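Local coordinates for protein N-isopropylammelide isopropylaminohydrolase (Burkholderia multivorans ATCC 17616, PDB 6NBO) that is a two-zinc metalloenzyme of the amidohydrolase family, built around a TIM-type barrel of parallel strands and surrounding helices, at residues 296-301 and 348-353. Numbering follows the deposited sequence.
Sequences GVTVIG and AARGCG
T298, just ahead of the strand, and I300 within it set strand 299-301 of the amidohydrolase TIM-type barrel against the last turn of helix 346-352. The axes of strand 299-301 and helical residues 348-352 cross at -110° and come within 7.0 Å; the nearest CA atoms are those of I300 and A348, 4.3 Å apart. On the other flank of the strand, I300 is hydrogen-bonded through its backbone to V276 and T278 of neighbouring strand 275-278. No direct hydrogen bond joins the two segments. G351, without a side chain, receives both side chains on its backbone: I300 CD1 lies 3.6 Å from G351 C and T298 CG2 3.7 Å from G351 N. I300 CG1 stands beside the backbone N (chi1 -56°), which puts CG2 anti to that N, where it reaches both A348 CB, at 4.1 Å, and C352 SG in a small apolar patch; the I300 side chain is about 11 Å from a bound zinc ion. The outer margin is polar. In the conformer described, one of two modelled, R350 brings its guanidinium edge alongside T298 OG1, too far for a hydrogen bond, while NH1 forms a salt bridge with E342. In this conformer a water bridges the segments, accepting from R350 NH2 at 3.1 Å and, weakly, from V299 N at 3.4 Å.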
loop_
_atom_site.group_PDB
_atom_site.type_symbol
_atom_site.label_atom_id
_atom_site.label_comp_id
_atom_site.label_asym_id
_atom_site.label_seq_id
_atom_site.Cartn_x
_atom_site.Cartn_y
_atom_site.Cartn_z
ATOM N N GLY A 296 16.200 7.089 8.828
ATOM C CA GLY A 296 16.324 5.728 8.357
ATOM C C GLY A 296 15.041 4.930 8.401
ATOM O O GLY A 296 15.096 3.696 8.382
ATOM N N VAL A 297 13.890 5.592 8.459
ATOM C CA VAL A 297 12.591 4.930 8.517
ATOM C C VAL A 297 12.016 4.880 7.108
ATOM O O VAL A 297 11.895 5.912 6.443
ATOM C CB VAL A 297 11.634 5.651 9.482
ATOM C CG1 VAL A 297 10.237 5.005 9.431
ATOM C CG2 VAL A 297 12.171 5.607 10.897
ATOM N N THR A 298 11.663 3.686 6.649
ATOM C CA THR A 298 11.033 3.545 5.342
ATOM C C THR A 298 9.616 4.108 5.351
ATOM O O THR A 298 8.836 3.850 6.272
ATOM C CB THR A 298 10.991 2.079 4.944
ATOM O OG1 THR A 298 12.328 1.583 4.885
ATOM C CG2 THR A 298 10.310 1.901 3.576
ATOM N N VAL A 299 9.271 4.861 4.306
ATOM C CA VAL A 299 7.950 5.472 4.176
ATOM C C VAL A 299 7.186 4.774 3.055
ATOM O O VAL A 299 7.677 4.674 1.923
ATOM C CB VAL A 299 8.035 6.986 3.921
ATOM C CG1 VAL A 299 6.625 7.573 3.782
ATOM C CG2 VAL A 299 8.760 7.673 5.077
ATOM N N ILE A 300 5.981 4.304 3.381
ATOM C CA ILE A 300 5.059 3.642 2.460
ATOM C C ILE A 300 3.924 4.609 2.143
ATOM O O ILE A 300 3.290 5.143 3.059
ATOM C CB ILE A 300 4.493 2.351 3.090
ATOM C CG1 ILE A 300 5.619 1.399 3.528
ATOM C CG2 ILE A 300 3.519 1.662 2.116
ATOM C CD1 ILE A 300 5.142 0.310 4.485
ATOM N N GLY A 301 3.649 4.827 0.863
ATOM C CA GLY A 301 2.514 5.650 0.477
ATOM C C GLY A 301 1.251 4.817 0.301
ATOM O O GLY A 301 1.306 3.646 -0.057
ATOM N N ALA A 348 7.855 1.754 -0.904
ATOM C CA ALA A 348 6.664 0.987 -0.546
ATOM C C ALA A 348 6.930 -0.510 -0.617
ATOM O O ALA A 348 6.478 -1.274 0.248
ATOM C CB ALA A 348 5.504 1.347 -1.480
ATOM N N ALA A 349 7.635 -0.959 -1.659
ATOM C CA ALA A 349 7.910 -2.385 -1.775
ATOM C C ALA A 349 8.802 -2.859 -0.632
ATOM O O ALA A 349 8.544 -3.904 -0.022
ATOM C CB ALA A 349 8.546 -2.694 -3.138
ATOM N N ARG A 350 9.869 -2.109 -0.336
ATOM C CA ARG A 350 10.734 -2.439 0.794
ATOM C C ARG A 350 9.937 -2.456 2.096
ATOM O O ARG A 350 10.012 -3.409 2.883
ATOM C CB ARG A 350 11.875 -1.418 0.871
ATOM C CG ARG A 350 13.123 -1.859 1.606
ATOM C CD ARG A 350 14.138 -0.701 1.700
ATOM N NE ARG A 350 14.187 0.103 0.473
ATOM C CZ ARG A 350 13.855 1.391 0.401
ATOM N NH1 ARG A 350 13.930 2.030 -0.764
ATOM N NH2 ARG A 350 13.463 2.048 1.490
ATOM N N GLY A 351 9.162 -1.402 2.333
ATOM C CA GLY A 351 8.414 -1.311 3.577
ATOM C C GLY A 351 7.419 -2.442 3.750
ATOM O O GLY A 351 7.247 -2.956 4.852
ATOM N N CYS A 352 6.744 -2.839 2.667
ATOM C CA CYS A 352 5.733 -3.891 2.755
ATOM C C CYS A 352 6.301 -5.295 2.627
ATOM O O CYS A 352 5.562 -6.265 2.831
ATOM C CB CYS A 352 4.665 -3.707 1.663
ATOM S SG CYS A 352 3.653 -2.227 1.876
ATOM N N GLY A 353 7.570 -5.440 2.270
ATOM C CA GLY A 353 8.098 -6.777 2.073
ATOM C C GLY A 353 7.654 -7.413 0.772
ATOM O O GLY A 353 7.531 -8.638 0.701
HETATM O O HOH W 1 11.901 4.693 2.118
#